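Local coordinates for protein Plm1 (Streptomyces sp. HK803, PDB 4HXY) that probably reduces a ketone of the growing chain with NADPH, as the ketoreductase domain of the first module of the phoslactomycin polyketide synthase, at residues S322-W327 and A333-G338; G39-D44 and A138-L143; V248-T251 and A255-G258. All coordinates share one frame; numbering follows the deposited sequence.

How the contacts relate
Contact 1 lies deep in the chain and all its touching residues are buried. Contacts 2 and 3 are only partly buried; contact 2 is the farthest out, with its centre about 29 Å from that of the chain. Contacts 1 and 3 share the NADPH, yet their centres are about 24 Å apart. In contact 1 a tyrosine hydroxyl bonds the nicotinamide ribose, and a water links it to a serine. Contact 3 serves the adenine through a loop and backs that loop with apolar side chains. Both belong to the KR domain. Contact 2 touches no cofactor and joins a turn to a helix through an arginine and leucines. It precedes both others along the chain.

Contact 1 (S322-W327 and A333-G338); sequences SISGIW and AGYAAG. With NDP (NADPH dihydro-nicotinamide-adenine-dinucleotide phosphate), chain C.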
loop_
_atom_site.group_PDB
_atom_site.type_symbol
_atom_site.label_atom_id
_atom_site.label_comp_id
_atom_site.label_asym_id
_atom_site.label_seq_id
_atom_site.Cartn_x
_atom_site.Cartn_y
_atom_site.Cartn_z
ATOM N N SER A 322 0.192 -5.224 -2.734
ATOM C CA SER A 322 -0.629 -5.380 -3.939
ATOM C C SER A 322 -0.501 -4.166 -4.832
ATOM O O SER A 322 -0.315 -3.050 -4.325
ATOM C CB SER A 322 -2.105 -5.519 -3.570
ATOM O OG SER A 322 -2.920 -5.534 -4.744
ATOM N N ILE A 323 -0.643 -4.390 -6.143
ATOM C CA ILE A 323 -0.852 -3.289 -7.121
ATOM C C ILE A 323 -1.981 -2.340 -6.696
ATOM O O ILE A 323 -1.986 -1.172 -7.055
ATOM C CB ILE A 323 -1.100 -3.832 -8.534
ATOM C CG1 ILE A 323 -2.223 -4.877 -8.540
ATOM C CG2 ILE A 323 0.222 -4.400 -9.081
ATOM C CD1 ILE A 323 -2.726 -5.261 -9.930
ATOM N N SER A 324 -2.924 -2.826 -5.906
ATOM C CA SER A 324 -4.022 -1.968 -5.428
ATOM C C SER A 324 -3.503 -0.748 -4.693
ATOM O O SER A 324 -4.032 0.357 -4.835
ATOM C CB SER A 324 -4.973 -2.757 -4.529
ATOM O OG SER A 324 -6.082 -1.960 -4.181
ATOM N N GLY A 325 -2.444 -0.936 -3.909
ATOM C CA GLY A 325 -1.863 0.164 -3.161
ATOM C C GLY A 325 -0.900 0.998 -3.982
ATOM O O GLY A 325 -0.335 1.985 -3.473
ATOM N N ILE A 326 -0.646 0.592 -5.236
ATOM C CA ILE A 326 0.274 1.293 -6.096
ATOM C C ILE A 326 -0.499 2.248 -7.013
ATOM O O ILE A 326 -0.151 3.438 -7.133
ATOM C CB ILE A 326 1.112 0.314 -6.970
ATOM C CG1 ILE A 326 1.957 -0.622 -6.099
ATOM C CG2 ILE A 326 2.007 1.115 -7.969
ATOM C CD1 ILE A 326 3.017 0.115 -5.273
ATOM N N TRP A 327 -1.522 1.709 -7.676
ATOM C CA TRP A 327 -2.328 2.524 -8.577
ATOM C C TRP A 327 -3.818 2.583 -8.319
ATOM O O TRP A 327 -4.484 3.469 -8.871
ATOM C CB TRP A 327 -2.039 2.149 -10.022
ATOM C CG TRP A 327 -2.221 0.713 -10.437
ATOM C CD1 TRP A 327 -3.380 0.009 -10.522
ATOM C CD2 TRP A 327 -1.187 -0.152 -10.932
ATOM N NE1 TRP A 327 -3.129 -1.258 -10.991
ATOM C CE2 TRP A 327 -1.795 -1.376 -11.268
ATOM C CE3 TRP A 327 0.194 -0.012 -11.103
ATOM C CZ2 TRP A 327 -1.074 -2.439 -11.806
ATOM C CZ3 TRP A 327 0.910 -1.072 -11.625
ATOM C CH2 TRP A 327 0.275 -2.276 -11.960
ATOM N N ALA A 333 -10.875 0.761 -1.691
ATOM C CA ALA A 333 -10.355 1.815 -0.808
ATOM C C ALA A 333 -9.560 1.299 0.407
ATOM O O ALA A 333 -8.425 1.726 0.626
ATOM C CB ALA A 333 -11.489 2.739 -0.342
ATOM N N GLY A 334 -10.147 0.390 1.185
ATOM C CA GLY A 334 -9.490 -0.141 2.372
ATOM C C GLY A 334 -8.333 -1.068 2.046
ATOM O O GLY A 334 -7.312 -1.071 2.730
ATOM N N TYR A 335 -8.503 -1.863 0.994
ATOM C CA TYR A 335 -7.460 -2.790 0.560
ATOM C C TYR A 335 -6.259 -1.972 0.074
ATOM O O TYR A 335 -5.113 -2.194 0.469
ATOM C CB TYR A 335 -7.995 -3.668 -0.542
ATOM C CG TYR A 335 -7.083 -4.784 -0.973
ATOM C CD1 TYR A 335 -6.620 -5.720 -0.070
ATOM C CD2 TYR A 335 -6.726 -4.914 -2.304
ATOM C CE1 TYR A 335 -5.798 -6.767 -0.471
ATOM C CE2 TYR A 335 -5.902 -5.930 -2.718
ATOM C CZ TYR A 335 -5.454 -6.868 -1.798
ATOM O OH TYR A 335 -4.654 -7.879 -2.233
ATOM N N ALA A 336 -6.536 -0.992 -0.767
ATOM C CA ALA A 336 -5.488 -0.113 -1.298
ATOM C C ALA A 336 -4.770 0.631 -0.174
ATOM O O ALA A 336 -3.553 0.750 -0.165
ATOM C CB ALA A 336 -6.093 0.905 -2.317
ATOM N N ALA A 337 -5.534 1.150 0.779
ATOM C CA ALA A 337 -4.944 1.905 1.875
ATOM C C ALA A 337 -3.978 1.024 2.664
ATOM O O ALA A 337 -2.851 1.419 2.963
ATOM C CB ALA A 337 -6.032 2.449 2.783
ATOM N N GLY A 338 -4.413 -0.182 2.977
ATOM C CA GLY A 338 -3.598 -1.090 3.776
ATOM C C GLY A 338 -2.321 -1.462 3.071
ATOM O O GLY A 338 -1.259 -1.551 3.688
HETATM P PA NDP C . -6.154 -15.833 1.419
HETATM O O1A NDP C . -6.122 -17.211 0.849
HETATM O O2A NDP C . -7.473 -15.274 1.861
HETATM O O5B NDP C . -5.140 -15.756 2.651
HETATM C C5B NDP C . -5.275 -14.738 3.621
HETATM C C4B NDP C . -4.872 -15.305 4.951
HETATM O O4B NDP C . -4.938 -14.307 5.950
HETATM C C3B NDP C . -5.783 -16.412 5.425
HETATM O O3B NDP C . -4.949 -17.514 5.835
HETATM C C2B NDP C . -6.529 -15.838 6.608
HETATM O O2B NDP C . -6.801 -16.945 7.442
HETATM C C1B NDP C . -5.483 -14.857 7.130
HETATM N N9A NDP C . -5.961 -13.812 8.026
HETATM C C8A NDP C . -6.921 -12.853 7.785
HETATM N N7A NDP C . -7.070 -12.097 8.895
HETATM C C5A NDP C . -6.188 -12.548 9.844
HETATM C C6A NDP C . -5.891 -12.157 11.139
HETATM N N6A NDP C . -6.479 -11.148 11.772
HETATM N N1A NDP C . -4.929 -12.872 11.831
HETATM C C2A NDP C . -4.250 -13.926 11.230
HETATM N N3A NDP C . -4.539 -14.326 9.951
HETATM C C4A NDP C . -5.493 -13.626 9.281
HETATM O O3 NDP C . -5.539 -14.765 0.383
HETATM P PN NDP C . -4.256 -14.911 -0.536
HETATM O O1N NDP C . -4.709 -14.681 -1.926
HETATM O O2N NDP C . -3.436 -16.103 -0.244
HETATM O O5D NDP C . -3.441 -13.573 -0.221
HETATM C C5D NDP C . -2.566 -13.480 0.873
HETATM C C4D NDP C . -1.925 -12.102 0.854
HETATM O O4D NDP C . -1.423 -11.803 -0.437
HETATM C C3D NDP C . -2.915 -11.010 1.186
HETATM O O3D NDP C . -2.350 -10.146 2.125
HETATM C C2D NDP C . -3.138 -10.274 -0.118
HETATM O O2D NDP C . -3.470 -8.912 0.059
HETATM C C1D NDP C . -1.829 -10.513 -0.843
HETATM N N1N NDP C . -1.999 -10.503 -2.303
HETATM C C2N NDP C . -2.639 -11.528 -2.940
HETATM C C3N NDP C . -2.957 -11.474 -4.298
HETATM C C7N NDP C . -3.580 -12.617 -5.000
HETATM O O7N NDP C . -3.636 -12.516 -6.372
HETATM N N7N NDP C . -4.111 -13.678 -4.411
HETATM C C4N NDP C . -2.294 -10.411 -5.132
HETATM C C5N NDP C . -1.607 -9.348 -4.341
HETATM C C6N NDP C . -1.467 -9.444 -2.976
HETATM P P2B NDP C . -7.853 -16.901 8.647
HETATM O O1X NDP C . -7.935 -18.333 9.123
HETATM O O2X NDP C . -9.215 -16.387 8.161
HETATM O O3X NDP C . -7.386 -15.982 9.699
HETATM O O HOH W 1 -4.419 -7.771 -4.847
#
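S322 meets Y335 first. Its OG is anti to the backbone N (chi1 174°) and approaches the ring of Y335 obliquely, 3.6 Å from CE2. The same OG accepts from S324 N at 2.9 Å in a nearly straight bond (169°), a capping bond at the turn that leads into a helix. A water then joins S322 OG to Y335 OH, at 2.7 Å and 2.6 Å. It lies in the ring plane, at the edge. S324 follows. Its CB is 3.6 Å from Y335 CD2, so the two serines line the same CD2-CE2 side of the ring. S324 OG runs past the A336 methyl to its main partner, Q332 OE1. S324 O also presses on A336, 3.3 Å from its CB. The shortest CA-CA distance is 4.1 Å, from G325 CA to A336 CA. A CB at G325 would probably come tight against A336 O, which fits glycine at this close passage of the two segments. Beyond the ring, Y335 OH shares a hydrogen bond of 2.8 Å with O2D of the NADPH nicotinamide ribose; either may donate. S322 CB lies against C5N of the nicotinamide. A phenylalanine in place of Y335 would probably leave O2D without this mate and the water with one fewer anchor. K300 also binds the cofactor, and N339 follows Y335 by one helical turn. The set is consistent with the Lys-Ser-Tyr-Asn active site of short-chain dehydrogenase/reductase ketoreductases. Both hydroxyls face the nicotinamide end, and the water between them stands roughly where a substrate carbonyl would be expected. The chemistry is thus consistent with a polar site for ketone reduction, its serine fixed by a helix-capping bond and its tyrosine by ribose and water.

Contact 2 (G39-D44 and A138-L143); sequences GSLFDD and ATRRAL
R140 NH2 donates to S40 OG at 3.0 Å, with an N-H...O angle of 151°. This is the hydrogen bond between the segments. The hydroxyl is tilted 19° from the guanidinium plane. The arginine has a second grip outside the two segments, since its NE donates to A37 O. Its chain is bent at chi3 (88°), which turns the guanidinium back toward the turn. D137 offers only a long, weak ion pair.

The apolar part belongs to L41. Its CD2 lies over one face of the R140 guanidinium, toward the rim, 3.6 Å from NH2. The two side chains slide past each other in opposite directions. The other branch, CD1, goes to the helix. It is 3.8 Å from R140 O and 4.3 Å from L143 CD2. A144 of the same helix also touches L41.

The segment 39-44 opens with a type I beta turn, G39 to F42, just after helix 36-39. The contact ties a turn and the end of a short helix to helix 137-148. Strands 28-32, 59-63, 85-90 and 125-131 pair in parallel in that order, and helix 137-148 follows the last of them, consistent with the Rossmann-like structural subdomain of modular ketoreductases.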
loop_
_atom_site.group_PDB
_atom_site.type_symbol
_atom_site.label_atom_id
_atom_site.label_comp_id
_atom_site.label_asym_id
_atom_site.label_seq_id
_atom_site.Cartn_x
_atom_site.Cartn_y
_atom_site.Cartn_z
ATOM N N GLY A 39 -4.315 27.440 5.983
ATOM C CA GLY A 39 -5.616 28.101 6.092
ATOM C C GLY A 39 -5.541 29.561 5.659
ATOM O O GLY A 39 -6.516 30.133 5.146
ATOM N N SER A 40 -4.373 30.164 5.878
ATOM C CA SER A 40 -4.149 31.579 5.565
ATOM C C SER A 40 -4.005 31.878 4.074
ATOM O O SER A 40 -3.933 33.051 3.687
ATOM C CB SER A 40 -2.931 32.096 6.332
ATOM O OG SER A 40 -1.741 31.455 5.894
ATOM N N LEU A 41 -3.964 30.849 3.228
ATOM C CA LEU A 41 -3.974 31.031 1.779
ATOM C C LEU A 41 -5.347 31.465 1.263
ATOM O O LEU A 41 -5.458 31.974 0.147
ATOM C CB LEU A 41 -3.552 29.743 1.069
ATOM C CG LEU A 41 -2.070 29.373 1.155
ATOM C CD1 LEU A 41 -1.856 27.965 0.619
ATOM C CD2 LEU A 41 -1.212 30.371 0.372
ATOM N N PHE A 42 -6.370 31.247 2.086
ATOM C CA PHE A 42 -7.760 31.402 1.709
ATOM C C PHE A 42 -8.370 32.575 2.451
ATOM O O PHE A 42 -8.096 32.790 3.627
ATOM C CB PHE A 42 -8.545 30.138 2.065
ATOM C CG PHE A 42 -7.953 28.895 1.484
ATOM C CD1 PHE A 42 -8.261 28.521 0.188
ATOM C CD2 PHE A 42 -7.070 28.114 2.217
ATOM C CE1 PHE A 42 -7.684 27.393 -0.368
ATOM C CE2 PHE A 42 -6.513 26.977 1.672
ATOM C CZ PHE A 42 -6.821 26.609 0.386
ATOM N N ASP A 43 -9.195 33.339 1.748
ATOM C CA ASP A 43 -9.948 34.395 2.388
ATOM C C ASP A 43 -11.274 33.782 2.826
ATOM O O ASP A 43 -12.010 33.232 2.009
ATOM C CB ASP A 43 -10.161 35.569 1.420
ATOM C CG ASP A 43 -8.890 36.387 1.194
ATOM O OD1 ASP A 43 -7.964 36.348 2.039
ATOM O OD2 ASP A 43 -8.808 37.082 0.164
ATOM N N ASP A 44 -11.543 33.865 4.120
ATOM C CA ASP A 44 -12.795 33.437 4.708
ATOM C C ASP A 44 -13.230 32.020 4.322
ATOM O O ASP A 44 -14.373 31.802 3.912
ATOM C CB ASP A 44 -13.875 34.462 4.349
ATOM C CG ASP A 44 -13.486 35.871 4.780
ATOM O OD1 ASP A 44 -13.098 36.686 3.920
ATOM O OD2 ASP A 44 -13.543 36.138 5.994
ATOM N N ALA A 138 7.862 29.046 0.813
ATOM C CA ALA A 138 8.062 28.339 -0.447
ATOM C C ALA A 138 7.010 27.237 -0.602
ATOM O O ALA A 138 6.448 27.045 -1.675
ATOM C CB ALA A 138 9.455 27.733 -0.503
ATOM N N THR A 139 6.747 26.530 0.486
ATOM C CA THR A 139 5.768 25.460 0.457
ATOM C C THR A 139 4.361 26.007 0.250
ATOM O O THR A 139 3.585 25.478 -0.557
ATOM C CB THR A 139 5.825 24.634 1.746
ATOM O OG1 THR A 139 7.136 24.068 1.886
ATOM C CG2 THR A 139 4.769 23.545 1.708
ATOM N N ARG A 140 4.029 27.074 0.964
ATOM C CA ARG A 140 2.748 27.751 0.754
ATOM C C ARG A 140 2.505 28.111 -0.710
ATOM O O ARG A 140 1.411 27.917 -1.224
ATOM C CB ARG A 140 2.670 29.015 1.589
ATOM C CG ARG A 140 2.448 28.752 3.036
ATOM C CD ARG A 140 2.443 30.053 3.811
ATOM N NE ARG A 140 1.124 30.678 3.874
ATOM C CZ ARG A 140 0.737 31.741 3.168
ATOM N NH1 ARG A 140 1.546 32.328 2.293
ATOM N NH2 ARG A 140 -0.484 32.225 3.338
ATOM N N ARG A 141 3.530 28.634 -1.382
ATOM C CA ARG A 141 3.387 29.088 -2.765
ATOM C C ARG A 141 3.277 27.953 -3.769
ATOM O O ARG A 141 2.560 28.077 -4.767
ATOM C CB ARG A 141 4.543 30.018 -3.162
ATOM C CG ARG A 141 4.563 31.344 -2.430
ATOM C CD ARG A 141 5.514 32.327 -3.141
ATOM N NE ARG A 141 6.859 31.756 -3.292
ATOM C CZ ARG A 141 7.846 31.858 -2.395
ATOM N NH1 ARG A 141 7.686 32.539 -1.253
ATOM N NH2 ARG A 141 9.018 31.278 -2.644
ATOM N N ALA A 142 3.977 26.861 -3.505
ATOM C CA ALA A 142 3.889 25.695 -4.344
ATOM C C ALA A 142 2.473 25.119 -4.279
ATOM O O ALA A 142 1.924 24.733 -5.287
ATOM C CB ALA A 142 4.927 24.650 -3.936
ATOM N N LEU A 143 1.903 25.053 -3.082
ATOM C CA LEU A 143 0.534 24.561 -2.935
ATOM C C LEU A 143 -0.490 25.493 -3.581
ATOM O O LEU A 143 -1.407 25.069 -4.236
ATOM C CB LEU A 143 0.157 24.344 -1.470
ATOM C CG LEU A 143 -1.254 23.763 -1.332
ATOM C CD1 LEU A 143 -1.331 22.369 -1.907
ATOM C CD2 LEU A 143 -1.669 23.739 0.072
#

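Contact 3 (V248-T251 and A255-G258); sequences VDVT and AMSG. With NDP (NADPH dihydro-nicotinamide-adenine-dinucleotide phosphate), chain C.
V250, which packs against M256 from one branch, meets the NADPH adenine with the other. Its CG1 sits above the plane of the base, just beyond its N1A rim, 3.4 Å from N1A. The Watson-Crick side of the adenine is read by the loop. V250 N donates to N1A at 3.0 Å, almost straight (178°). The amino group N6A donates to D249 OD1, also at 3.0 Å. V248 O stands close to C2A. The carboxylate of D249 is the second flat group. T251 N and T251 OG1 both reach OD1 from the same face, above the plane. T251 N donates to D249 OD1 at 3.0 Å, which makes an Asx turn. Three donors thus grip this one oxygen, which fixes the rotation of the carboxylate and aims it at the amino group. The pair of bonds to N1A and N6A is consistent with selection for adenine.

Behind the base the contact is apolar. V250 has chi1 72°, which puts CG1 by the N1A rim and sends CG2 back to M256 CE, at 3.8 Å. These two side chains lie side by side. M256 is bent at chi2 and chi3, which brings SD and CE back against V248 and V250. Its SD is 3.6 Å from V248 CG1, where the side chains cross obliquely. V248 CG1 also meets A255 CB at 3.9 Å. M256 CG comes within 3.7 Å of V250 O, a carbonyl buried here without a polar partner.

The loop follows strand 242-247 and leads into helix 253-265. L219 of strand 215-220 touches V248, V250 and M256. Helix 290-310 also packs here, with A299 on V250 and L306, L307 and L310 on M256.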
loop_
_atom_site.group_PDB
_atom_site.type_symbol
_atom_site.label_atom_id
_atom_site.label_comp_id
_atom_site.label_asym_id
_atom_site.label_seq_id
_atom_site.Cartn_x
_atom_site.Cartn_y
_atom_site.Cartn_z
ATOM N N VAL A 248 -3.902 -17.997 15.719
ATOM C CA VAL A 248 -3.573 -16.731 16.362
ATOM C C VAL A 248 -4.040 -15.580 15.471
ATOM O O VAL A 248 -3.865 -15.618 14.273
ATOM C CB VAL A 248 -2.039 -16.580 16.657
ATOM C CG1 VAL A 248 -1.689 -15.208 17.206
ATOM C CG2 VAL A 248 -1.553 -17.639 17.657
ATOM N N ASP A 249 -4.710 -14.614 16.082
ATOM C CA ASP A 249 -5.022 -13.340 15.425
ATOM C C ASP A 249 -3.758 -12.460 15.419
ATOM O O ASP A 249 -3.235 -12.095 16.463
ATOM C CB ASP A 249 -6.150 -12.680 16.218
ATOM C CG ASP A 249 -6.672 -11.397 15.592
ATOM O OD1 ASP A 249 -6.016 -10.831 14.716
ATOM O OD2 ASP A 249 -7.770 -10.971 16.017
ATOM N N VAL A 250 -3.303 -12.095 14.222
ATOM C CA VAL A 250 -2.056 -11.347 14.036
ATOM C C VAL A 250 -2.113 -9.941 14.646
ATOM O O VAL A 250 -1.075 -9.306 14.830
ATOM C CB VAL A 250 -1.651 -11.301 12.530
ATOM C CG1 VAL A 250 -2.580 -10.360 11.739
ATOM C CG2 VAL A 250 -0.170 -10.928 12.372
ATOM N N THR A 251 -3.315 -9.462 14.968
ATOM C CA THR A 251 -3.501 -8.168 15.614
ATOM C C THR A 251 -3.565 -8.265 17.147
ATOM O O THR A 251 -3.610 -7.232 17.824
ATOM C CB THR A 251 -4.790 -7.438 15.127
ATOM O OG1 THR A 251 -5.969 -8.086 15.632
ATOM C CG2 THR A 251 -4.861 -7.380 13.588
ATOM N N ALA A 255 -1.467 -12.568 22.452
ATOM C CA ALA A 255 -1.245 -13.827 21.749
ATOM C C ALA A 255 0.044 -13.804 20.934
ATOM O O ALA A 255 0.791 -14.773 20.945
ATOM C CB ALA A 255 -2.432 -14.148 20.848
ATOM N N MET A 256 0.310 -12.698 20.237
ATOM C CA MET A 256 1.508 -12.618 19.395
ATOM C C MET A 256 2.775 -12.587 20.244
ATOM O O MET A 256 3.751 -13.290 19.943
ATOM C CB MET A 256 1.441 -11.407 18.452
ATOM C CG MET A 256 0.418 -11.584 17.350
ATOM S SD MET A 256 0.828 -12.854 16.135
ATOM C CE MET A 256 2.064 -11.945 15.218
ATOM N N SER A 257 2.751 -11.795 21.309
ATOM C CA SER A 257 3.919 -11.668 22.184
ATOM C C SER A 257 4.196 -12.981 22.927
ATOM O O SER A 257 5.354 -13.350 23.116
ATOM C CB SER A 257 3.742 -10.511 23.167
ATOM O OG SER A 257 2.614 -10.721 24.002
ATOM N N GLY A 258 3.136 -13.678 23.333
ATOM C CA GLY A 258 3.242 -15.026 23.901
ATOM C C GLY A 258 3.945 -16.033 23.011
ATOM O O GLY A 258 4.816 -16.779 23.477
HETATM P PA NDP C . -6.154 -15.833 1.419
HETATM O O1A NDP C . -6.122 -17.211 0.849
HETATM O O2A NDP C . -7.473 -15.274 1.861
HETATM O O5B NDP C . -5.140 -15.756 2.651
HETATM C C5B NDP C . -5.275 -14.738 3.621
HETATM C C4B NDP C . -4.872 -15.305 4.951
HETATM O O4B NDP C . -4.938 -14.307 5.950
HETATM C C3B NDP C . -5.783 -16.412 5.425
HETATM O O3B NDP C . -4.949 -17.514 5.835
HETATM C C2B NDP C . -6.529 -15.838 6.608
HETATM O O2B NDP C . -6.801 -16.945 7.442
HETATM C C1B NDP C . -5.483 -14.857 7.130
HETATM N N9A NDP C . -5.961 -13.812 8.026
HETATM C C8A NDP C . -6.921 -12.853 7.785
HETATM N N7A NDP C . -7.070 -12.097 8.895
HETATM C C5A NDP C . -6.188 -12.548 9.844
HETATM C C6A NDP C . -5.891 -12.157 11.139
HETATM N N6A NDP C . -6.479 -11.148 11.772
HETATM N N1A NDP C . -4.929 -12.872 11.831
HETATM C C2A NDP C . -4.250 -13.926 11.230
HETATM N N3A NDP C . -4.539 -14.326 9.951
HETATM C C4A NDP C . -5.493 -13.626 9.281
HETATM O O3 NDP C . -5.539 -14.765 0.383
HETATM P PN NDP C . -4.256 -14.911 -0.536
HETATM O O1N NDP C . -4.709 -14.681 -1.926
HETATM O O2N NDP C . -3.436 -16.103 -0.244
HETATM O O5D NDP C . -3.441 -13.573 -0.221
HETATM C C5D NDP C . -2.566 -13.480 0.873
HETATM C C4D NDP C . -1.925 -12.102 0.854
HETATM O O4D NDP C . -1.423 -11.803 -0.437
HETATM C C3D NDP C . -2.915 -11.010 1.186
HETATM O O3D NDP C . -2.350 -10.146 2.125
HETATM C C2D NDP C . -3.138 -10.274 -0.118
HETATM O O2D NDP C . -3.470 -8.912 0.059
HETATM C C1D NDP C . -1.829 -10.513 -0.843
HETATM N N1N NDP C . -1.999 -10.503 -2.303
HETATM C C2N NDP C . -2.639 -11.528 -2.940
HETATM C C3N NDP C . -2.957 -11.474 -4.298
HETATM C C7N NDP C . -3.580 -12.617 -5.000
HETATM O O7N NDP C . -3.636 -12.516 -6.372
HETATM N N7N NDP C . -4.111 -13.678 -4.411
HETATM C C4N NDP C . -2.294 -10.411 -5.132
HETATM C C5N NDP C . -1.607 -9.348 -4.341
HETATM C C6N NDP C . -1.467 -9.444 -2.976
HETATM P P2B NDP C . -7.853 -16.901 8.647
HETATM O O1X NDP C . -7.935 -18.333 9.123
HETATM O O2X NDP C . -9.215 -16.387 8.161
HETATM O O3X NDP C . -7.386 -15.982 9.699
#